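Local coordinates for Lin2118 protein (PDB 3OOU), which probably binds specific DNA sequences as a transcription factor, this chain being the C-terminal AraC-type helix-turn-helix part of a longer response regulator, at residues T15-F18 / S19-M22; R58-Y61 / A62-E65; T74-A77 / G78-Y82; G97-P100 / N101-R104. All coordinates share one frame; numbering follows the deposited sequence. Where two conformers were deposited one is given.

Contact 1: residues T15-F18 / S19-M22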
loop_
_atom_site.group_PDB
_atom_site.type_symbol
_atom_site.label_atom_id
_atom_site.label_comp_id
_atom_site.label_asym_id
_atom_site.label_seq_id
_atom_site.Cartn_x
_atom_site.Cartn_y
_atom_site.Cartn_z
ATOM N N THR A 15 1.934 -6.814 -5.973
ATOM C CA THR A 15 3.138 -6.333 -6.657
ATOM C C THR A 15 2.839 -5.773 -8.054
ATOM O O THR A 15 3.471 -4.815 -8.504
ATOM C CB THR A 15 4.201 -7.460 -6.749
ATOM O OG1 THR A 15 4.406 -8.031 -5.450
ATOM C CG2 THR A 15 5.526 -6.933 -7.279
ATOM N N GLU A 16 1.881 -6.392 -8.743
ATOM C CA GLU A 16 1.500 -5.986 -10.099
ATOM C C GLU A 16 0.591 -4.763 -10.139
ATOM O O GLU A 16 0.581 -4.023 -11.129
ATOM C CB GLU A 16 0.774 -7.131 -10.812
ATOM C CG GLU A 16 1.393 -8.502 -10.629
ATOM C CD GLU A 16 2.194 -8.958 -11.826
ATOM O OE1 GLU A 16 2.400 -8.154 -12.763
ATOM O OE2 GLU A 16 2.615 -10.136 -11.830
ATOM N N HIS A 17 -0.187 -4.562 -9.077
ATOM C CA HIS A 17 -1.298 -3.620 -9.125
ATOM C C HIS A 17 -1.365 -2.642 -7.947
ATOM O O HIS A 17 -2.370 -1.953 -7.777
ATOM C CB HIS A 17 -2.621 -4.392 -9.234
ATOM C CG HIS A 17 -2.703 -5.294 -10.428
ATOM N ND1 HIS A 17 -2.811 -4.814 -11.714
ATOM C CD2 HIS A 17 -2.694 -6.643 -10.529
ATOM C CE1 HIS A 17 -2.864 -5.831 -12.559
ATOM N NE2 HIS A 17 -2.799 -6.952 -11.863
ATOM N N PHE A 18 -0.301 -2.560 -7.148
ATOM C CA PHE A 18 -0.338 -1.766 -5.905
ATOM C C PHE A 18 -0.772 -0.306 -6.087
ATOM O O PHE A 18 -1.327 0.297 -5.163
ATOM C CB PHE A 18 1.003 -1.840 -5.154
ATOM C CG PHE A 18 2.099 -1.029 -5.784
ATOM C CD1 PHE A 18 2.331 0.284 -5.372
ATOM C CD2 PHE A 18 2.895 -1.567 -6.794
ATOM C CE1 PHE A 18 3.333 1.046 -5.959
ATOM C CE2 PHE A 18 3.904 -0.817 -7.382
ATOM C CZ PHE A 18 4.127 0.494 -6.964
ATOM N N SER A 19 -0.521 0.267 -7.264
ATOM C CA SER A 19 -0.853 1.673 -7.506
ATOM C C SER A 19 -2.310 1.926 -7.893
ATOM O O SER A 19 -2.754 3.076 -7.933
ATOM C CB SER A 19 0.093 2.296 -8.539
ATOM O OG SER A 19 -0.327 2.007 -9.859
ATOM N N GLU A 20 -3.052 0.856 -8.179
ATOM C CA GLU A 20 -4.462 1.030 -8.514
ATOM C C GLU A 20 -5.342 0.850 -7.291
ATOM O O GLU A 20 -4.881 0.406 -6.236
ATOM C CB GLU A 20 -4.903 0.134 -9.678
ATOM C CG GLU A 20 -4.586 -1.330 -9.533
ATOM C CD GLU A 20 -4.883 -2.102 -10.800
ATOM O OE1 GLU A 20 -3.935 -2.401 -11.558
ATOM O OE2 GLU A 20 -6.070 -2.393 -11.046
ATOM N N GLY A 21 -6.604 1.258 -7.419
ATOM C CA GLY A 21 -7.564 1.117 -6.337
ATOM C C GLY A 21 -7.685 -0.359 -6.015
ATOM O O GLY A 21 -7.937 -1.185 -6.900
HETATM N N MSE A 22 -7.495 -0.694 -4.750
HETATM C CA MSE A 22 -7.485 -2.082 -4.333
HETATM C C MSE A 22 -8.013 -2.202 -2.923
HETATM O O MSE A 22 -7.660 -1.410 -2.043
HETATM C CB MSE A 22 -6.054 -2.634 -4.386
HETATM C CG MSE A 22 -5.976 -4.139 -4.219
HETATM SE SE MSE A 22 -4.140 -4.718 -4.249
HETATM C CE MSE A 22 -3.560 -3.842 -5.828
HETATM O O HOH W 1 0.583 -0.817 -9.800
#
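His17 and Glu20 close a type I beta turn at the C-terminal end of helix 6-17, a local surface contact where the chain leaves that helix for the loop leading to helix 24-31. The turn is closed by the backbone bond from Glu20 N to His17 O, 2.9 Å long with an N-H...O angle of 161°. In the conformer of Glu20 given, the same two residues are joined a second time through their side chains, which run alongside each other in the same direction: His17 ND1 donates to Glu20 OE1 over 2.7 Å, in a bent bond that lies off the ring plane. Ring and carboxylate stand nearly perpendicular, 86° apart, and the nitrogen meets OE1 from above the carboxylate plane. Glu20 gets there because its CG sits between backbone N and carbonyl carbon (chi1 52°), folding the chain back over the turn. The selenomethionine Met22 reaches in from further along, its methyl CE lying 3.0 Å from His17 O and 3.6 Å from His17 CB. Water 1 accepts from Ser19 N at 3.0 Å and gives a weak bond to Glu16 O, bridging the last helical turn to the loop. The Phe18 ring meets those of Tyr57 and Tyr61 of helix 50-68, and its carbonyl O accepts from Arg58. In this conformer a carboxylate at OE1 would probably favour a proton on ND1 of His17.

Contact 2: residues R58-Y61 / A62-E65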
loop_
_atom_site.group_PDB
_atom_site.type_symbol
_atom_site.label_atom_id
_atom_site.label_comp_id
_atom_site.label_asym_id
_atom_site.label_seq_id
_atom_site.Cartn_x
_atom_site.Cartn_y
_atom_site.Cartn_z
ATOM N N ARG A 58 2.952 0.268 -0.153
ATOM C CA ARG A 58 2.795 1.526 -0.869
ATOM C C ARG A 58 3.708 2.619 -0.337
ATOM O O ARG A 58 4.295 3.377 -1.115
ATOM C CB ARG A 58 1.341 1.974 -0.792
ATOM C CG ARG A 58 0.424 1.123 -1.655
ATOM C CD ARG A 58 -1.030 1.486 -1.440
ATOM N NE ARG A 58 -1.841 1.004 -2.557
ATOM C CZ ARG A 58 -3.169 1.034 -2.595
ATOM N NH1 ARG A 58 -3.860 1.499 -1.556
ATOM N NH2 ARG A 58 -3.812 0.596 -3.676
ATOM N N VAL A 59 3.837 2.695 0.987
ATOM C CA VAL A 59 4.705 3.701 1.599
ATOM C C VAL A 59 6.167 3.438 1.240
ATOM O O VAL A 59 6.925 4.380 1.004
ATOM C CB VAL A 59 4.479 3.804 3.131
ATOM C CG1 VAL A 59 5.577 4.625 3.797
ATOM C CG2 VAL A 59 3.117 4.424 3.417
ATOM N N ASN A 60 6.556 2.167 1.158
ATOM C CA ASN A 60 7.928 1.849 0.753
ATOM C C ASN A 60 8.248 2.339 -0.651
ATOM O O ASN A 60 9.352 2.803 -0.904
ATOM C CB ASN A 60 8.242 0.363 0.921
ATOM C CG ASN A 60 8.545 0.002 2.363
ATOM O OD1 ASN A 60 8.866 0.871 3.179
ATOM N ND2 ASN A 60 8.433 -1.275 2.688
ATOM N N TYR A 61 7.274 2.263 -1.553
ATOM C CA TYR A 61 7.442 2.850 -2.871
ATOM C C TYR A 61 7.547 4.375 -2.789
ATOM O O TYR A 61 8.463 4.972 -3.361
ATOM C CB TYR A 61 6.289 2.459 -3.799
ATOM C CG TYR A 61 6.519 2.947 -5.207
ATOM C CD1 TYR A 61 7.359 2.235 -6.054
ATOM C CD2 TYR A 61 5.928 4.116 -5.682
ATOM C CE1 TYR A 61 7.606 2.644 -7.331
ATOM C CE2 TYR A 61 6.176 4.548 -6.997
ATOM C CZ TYR A 61 7.023 3.787 -7.808
ATOM O OH TYR A 61 7.323 4.125 -9.106
ATOM N N ALA A 62 6.607 4.991 -2.071
ATOM C CA ALA A 62 6.528 6.449 -1.970
ATOM C C ALA A 62 7.821 7.042 -1.442
ATOM O O ALA A 62 8.288 8.063 -1.949
ATOM C CB ALA A 62 5.355 6.862 -1.083
ATOM N N LYS A 63 8.398 6.400 -0.431
ATOM C CA LYS A 63 9.590 6.941 0.213
ATOM C C LYS A 63 10.804 6.932 -0.718
ATOM O O LYS A 63 11.653 7.816 -0.630
ATOM C CB LYS A 63 9.865 6.261 1.558
ATOM C CG LYS A 63 10.520 4.902 1.509
ATOM C CD LYS A 63 10.517 4.284 2.898
ATOM C CE LYS A 63 11.388 3.048 2.978
ATOM N NZ LYS A 63 11.212 2.380 4.306
ATOM N N GLU A 64 10.869 5.954 -1.623
ATOM C CA GLU A 64 11.947 5.946 -2.595
ATOM C C GLU A 64 11.676 6.966 -3.700
ATOM O O GLU A 64 12.590 7.670 -4.122
ATOM C CB GLU A 64 12.174 4.543 -3.157
ATOM C CG GLU A 64 13.369 4.442 -4.090
ATOM C CD GLU A 64 14.698 4.686 -3.409
ATOM O OE1 GLU A 64 14.740 4.803 -2.167
ATOM O OE2 GLU A 64 15.714 4.747 -4.129
ATOM N N GLU A 65 10.421 7.072 -4.142
ATOM C CA GLU A 65 10.063 8.017 -5.192
ATOM C C GLU A 65 10.333 9.468 -4.759
ATOM O O GLU A 65 10.737 10.305 -5.573
ATOM C CB GLU A 65 8.602 7.794 -5.613
ATOM C CG GLU A 65 8.135 8.600 -6.826
ATOM C CD GLU A 65 8.653 8.094 -8.158
ATOM O OE1 GLU A 65 8.499 8.836 -9.145
ATOM O OE2 GLU A 65 9.193 6.968 -8.246
#
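Helix 50-68, the long helix of this AraC-type helix-turn-helix chain, carries this contact: two consecutive turns whose side chains pair at spacings of three and four residues. Regular i to i+4 bonds define the backbone, among them Ala62 N to Arg58 O at 3.0 Å and Glu65 N to Tyr61 O, also 3.0 Å. On one flank Asn60 and Lys63 run side by side, and Lys63 NZ donates to Asn60 OD1 over 3.0 Å. The ammonium lies above the amide plane, 37° out of it, so no lone pair is addressed directly. Lys63 reaches this position with CG placed between its backbone N and carbonyl carbon (chi1 79°) and the remainder of the chain extended; its CG also passes 3.4 Å from Asn60 O. On another flank Tyr61 and Glu65 lie alongside each other, ring and carboxylate planes only 12° apart, with Tyr61 OH 3.5 Å from Glu65 OE2. Ala62, small and buried between these flanks, packs its methyl against Ser80 beyond helix 73-79, while Val59 faces Tyr82 and Phe92. The Lys63 bond thus sets a positive charge on a neutral amide oxygen, which it would polarise, whereas the charge of Glu65 is at most weakly compensated by a long ion pair from its OE1 to Lys79 NZ.

Contact 3: residues T74-A77 / G78-Y82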
loop_
_atom_site.group_PDB
_atom_site.type_symbol
_atom_site.label_atom_id
_atom_site.label_comp_id
_atom_site.label_asym_id
_atom_site.label_seq_id
_atom_site.Cartn_x
_atom_site.Cartn_y
_atom_site.Cartn_z
ATOM N N THR A 74 1.847 15.223 -3.815
ATOM C CA THR A 74 0.512 14.716 -4.110
ATOM C C THR A 74 0.549 13.811 -5.341
ATOM O O THR A 74 -0.119 12.777 -5.373
ATOM C CB THR A 74 -0.491 15.877 -4.280
ATOM O OG1 THR A 74 -0.672 16.515 -3.009
ATOM C CG2 THR A 74 -1.838 15.382 -4.783
ATOM N N ILE A 75 1.342 14.176 -6.347
ATOM C CA ILE A 75 1.505 13.343 -7.539
ATOM C C ILE A 75 2.155 12.004 -7.161
ATOM O O ILE A 75 1.765 10.943 -7.639
ATOM C CB ILE A 75 2.313 14.081 -8.644
ATOM C CG1 ILE A 75 1.624 15.397 -9.015
ATOM C CG2 ILE A 75 2.459 13.214 -9.889
ATOM C CD1 ILE A 75 2.168 16.060 -10.258
ATOM N N ILE A 76 3.157 12.069 -6.287
ATOM C CA ILE A 76 3.844 10.843 -5.841
ATOM C C ILE A 76 2.917 9.924 -5.037
ATOM O O ILE A 76 2.936 8.697 -5.219
ATOM C CB ILE A 76 5.151 11.146 -5.084
ATOM C CG1 ILE A 76 6.191 11.670 -6.078
ATOM C CG2 ILE A 76 5.664 9.884 -4.364
ATOM C CD1 ILE A 76 7.418 12.304 -5.448
ATOM N N ALA A 77 2.087 10.517 -4.178
ATOM C CA ALA A 77 1.088 9.757 -3.435
ATOM C C ALA A 77 0.144 9.037 -4.398
ATOM O O ALA A 77 -0.188 7.867 -4.195
ATOM C CB ALA A 77 0.314 10.671 -2.512
ATOM N N GLY A 78 -0.248 9.731 -5.464
ATOM C CA GLY A 78 -1.103 9.138 -6.489
ATOM C C GLY A 78 -0.443 7.941 -7.150
ATOM O O GLY A 78 -1.075 6.893 -7.332
ATOM N N LYS A 79 0.838 8.085 -7.484
ATOM C CA LYS A 79 1.596 7.003 -8.116
ATOM C C LYS A 79 1.786 5.818 -7.177
ATOM O O LYS A 79 2.048 4.705 -7.625
ATOM C CB LYS A 79 2.958 7.506 -8.577
ATOM C CG LYS A 79 2.895 8.485 -9.725
ATOM C CD LYS A 79 4.290 8.960 -10.027
ATOM C CE LYS A 79 4.360 9.693 -11.335
ATOM N NZ LYS A 79 5.750 9.632 -11.856
ATOM N N SER A 80 1.646 6.068 -5.876
ATOM C CA SER A 80 1.851 5.046 -4.854
ATOM C C SER A 80 0.546 4.347 -4.470
ATOM O O SER A 80 0.551 3.422 -3.661
ATOM C CB SER A 80 2.503 5.662 -3.615
ATOM O OG SER A 80 3.693 6.350 -3.973
ATOM N N GLY A 81 -0.564 4.793 -5.053
ATOM C CA GLY A 81 -1.865 4.189 -4.792
ATOM C C GLY A 81 -2.771 4.913 -3.813
ATOM O O GLY A 81 -3.729 4.320 -3.309
ATOM N N TYR A 82 -2.484 6.188 -3.542
ATOM C CA TYR A 82 -3.314 6.995 -2.632
ATOM C C TYR A 82 -4.080 8.080 -3.359
ATOM O O TYR A 82 -3.505 8.832 -4.152
ATOM C CB TYR A 82 -2.466 7.658 -1.549
ATOM C CG TYR A 82 -1.852 6.672 -0.597
ATOM C CD1 TYR A 82 -2.535 6.255 0.550
ATOM C CD2 TYR A 82 -0.606 6.125 -0.862
ATOM C CE1 TYR A 82 -1.966 5.320 1.419
ATOM C CE2 TYR A 82 -0.029 5.209 -0.010
ATOM C CZ TYR A 82 -0.706 4.802 1.124
ATOM O OH TYR A 82 -0.102 3.883 1.948
HETATM O O HOH W 2 -3.031 11.579 -4.849
#
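Ala77 O receives Tyr82 N at 2.9 Å in a fairly straight bond, and Gly81 N bonds back to Gly78 O, as the chain leaves helix 73-79 at a Gly81 of positive phi (100°). Upstream, Gly78 N to Thr74 O and Lys79 N to Ile75 O continue the ordinary helical ladder. The side chain of Ser80 then joins in: OG lies anti to its own carbonyl carbon (chi1 -54°), which turns it back over the helix to donate to Ile76 O across 2.8 Å. This hydroxyl stands above the carbonyl plane of Ile76, 36° out of it. Ser80 N is shared weakly between Ile76 O and Ala77 O, 3.1 Å from the latter, so Ile76 O is gripped by the hydroxyl and, weakly, by the backbone N-H of one residue. Together the bonds from Tyr82 N and Gly81 N and the left-handed glycine make a Schellman motif, the C-terminal cap of this helix. Within the cap, Tyr82 lays its CB 4.2 Å from Ala77 CB in an apolar contact. Its ring presents an edge to Ala77 O, with CD2 3.8 Å from that oxygen, while the phenol OH continues to Asn55 ND2. Lys79 extends outward from the helix, its CG 3.4 Å from Ile75 O. Water 2 donates to Thr74 O and, at 2.9 Å, to Tyr82 O, tying the capped end to the preceding turn.

Contact 4: residues G97-P100 / N101-R104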
loop_
_atom_site.group_PDB
_atom_site.type_symbol
_atom_site.label_atom_id
_atom_site.label_comp_id
_atom_site.label_asym_id
_atom_site.label_seq_id
_atom_site.Cartn_x
_atom_site.Cartn_y
_atom_site.Cartn_z
ATOM N N GLY A 97 7.899 6.617 10.353
ATOM C CA GLY A 97 8.183 7.384 11.567
ATOM C C GLY A 97 8.319 8.881 11.330
ATOM O O GLY A 97 8.508 9.649 12.282
ATOM N N GLU A 98 8.220 9.297 10.065
ATOM C CA GLU A 98 8.401 10.696 9.668
ATOM C C GLU A 98 7.296 11.145 8.712
ATOM O O GLU A 98 6.729 10.327 7.990
ATOM C CB GLU A 98 9.763 10.883 8.983
ATOM C CG GLU A 98 10.991 10.483 9.818
ATOM C CD GLU A 98 11.400 11.525 10.854
ATOM O OE1 GLU A 98 10.742 12.586 10.960
ATOM O OE2 GLU A 98 12.396 11.277 11.569
ATOM N N THR A 99 7.001 12.445 8.694
ATOM C CA THR A 99 6.117 12.999 7.662
ATOM C C THR A 99 6.815 12.926 6.297
ATOM O O THR A 99 8.055 12.904 6.233
ATOM C CB THR A 99 5.739 14.462 7.947
ATOM O OG1 THR A 99 6.920 15.267 7.901
ATOM C CG2 THR A 99 5.064 14.602 9.312
ATOM N N PRO A 100 6.032 12.885 5.201
ATOM C CA PRO A 100 6.646 12.787 3.873
ATOM C C PRO A 100 7.680 13.870 3.574
ATOM O O PRO A 100 8.784 13.554 3.135
ATOM C CB PRO A 100 5.458 12.907 2.917
ATOM C CG PRO A 100 4.277 12.484 3.704
ATOM C CD PRO A 100 4.558 12.790 5.143
ATOM N N ASN A 101 7.350 15.136 3.807
ATOM C CA ASN A 101 8.299 16.177 3.431
ATOM C C ASN A 101 9.502 16.266 4.383
ATOM O O ASN A 101 10.584 16.672 3.967
ATOM C CB ASN A 101 7.607 17.526 3.185
ATOM C CG ASN A 101 8.084 18.206 1.896
ATOM O OD1 ASN A 101 8.375 17.541 0.888
ATOM N ND2 ASN A 101 8.155 19.535 1.922
ATOM N N ARG A 102 9.323 15.845 5.634
ATOM C CA ARG A 102 10.435 15.701 6.582
ATOM C C ARG A 102 11.382 14.572 6.156
ATOM O O ARG A 102 12.603 14.720 6.206
ATOM C CB ARG A 102 9.907 15.438 7.996
ATOM C CG ARG A 102 10.959 15.457 9.099
ATOM C CD ARG A 102 11.152 16.858 9.674
ATOM N NE ARG A 102 12.369 16.951 10.480
ATOM C CZ ARG A 102 13.565 17.295 10.006
ATOM N NH1 ARG A 102 13.724 17.588 8.721
ATOM N NH2 ARG A 102 14.608 17.349 10.822
ATOM N N TYR A 103 10.808 13.446 5.734
ATOM C CA TYR A 103 11.588 12.322 5.212
ATOM C C TYR A 103 12.421 12.761 4.013
ATOM O O TYR A 103 13.610 12.442 3.918
ATOM C CB TYR A 103 10.651 11.178 4.805
ATOM C CG TYR A 103 11.358 9.882 4.479
ATOM C CD1 TYR A 103 11.600 8.938 5.472
ATOM C CD2 TYR A 103 11.772 9.595 3.176
ATOM C CE1 TYR A 103 12.244 7.744 5.189
ATOM C CE2 TYR A 103 12.432 8.408 2.880
ATOM C CZ TYR A 103 12.658 7.483 3.892
ATOM O OH TYR A 103 13.294 6.300 3.615
ATOM N N ARG A 104 11.781 13.480 3.094
ATOM C CA ARG A 104 12.443 14.029 1.922
ATOM C C ARG A 104 13.584 14.960 2.330
ATOM O O ARG A 104 14.659 14.917 1.733
ATOM C CB ARG A 104 11.437 14.764 1.040
ATOM C CG ARG A 104 11.903 14.980 -0.384
ATOM C CD ARG A 104 10.804 15.578 -1.228
ATOM N NE ARG A 104 10.742 14.941 -2.537
ATOM C CZ ARG A 104 9.852 15.215 -3.482
ATOM N NH1 ARG A 104 8.914 16.138 -3.286
ATOM N NH2 ARG A 104 9.903 14.566 -4.634
#
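Thr99 caps the N-terminus of helix 100-107 over Arg102, and the side chain of Arg102 can be followed outward from there. Its CB lies 3.0 Å from Thr99 OG1, and the CG beyond it packs 3.4 Å from Glu98 OE1. The chain then bends at chi2 (89°), carrying the guanidinium away from the loop; its NE ends 4.7 Å from Glu98 OE1, too far for the opposite charges to touch. By these distances Glu98 meets the aliphatic part of the arginine and not its charged tip. The cap itself is a long, weak bond, Arg102 N to Thr99 OG1 at 3.4 Å; Thr99 places this oxygen by holding it between its backbone N and carbonyl carbon (chi1 64°). A stronger tie follows from the backbone, where Tyr103 N donates to Thr99 O over 2.8 Å at 164°, and Arg104 N continues the series to Pro100 O. Tyr103 CB sits 4.3 Å from Glu98 CB, which comes to the ring at its edge. Pro100 packs against Phe88, Tyr89 and Phe92 of helix 85-96. From the same turn Arg104 reaches the carbonyl oxygens of Leu66, Thr69 and Asp71, linking this last helix to the end of helix 50-68 and the loop after it. The start of the helix therefore relies more on Thr99 O than on its hydroxyl, and Pro100, with no N-H to offer, leaves one donor fewer to satisfy in the first turn.

Overall arrangement
Helix 50-68 is the common partner of the set: contact 2 on it touches all three of the others. Toward contact 1, with centres 13 Å apart, Arg58 NE lies 2.7 Å from Phe18 O in a probable hydrogen bond. Contact 3 is nearer, its centre 9 Å away, and Ala62 CB meets Ser80 OG at 3.4 Å. Toward contact 4, centres 11 Å apart, Lys63 CD packs 3.5 Å from Tyr103 OH. Contacts 1 and 3 touch directly, Ser19 CB lying 3.2 Å from Lys79 O, and contacts 3 and 4 meet through Ile76 and Arg104. Contacts 1, 3 and 4 thus mark helix ends arranged around the long helix of a probable DNA-binding region.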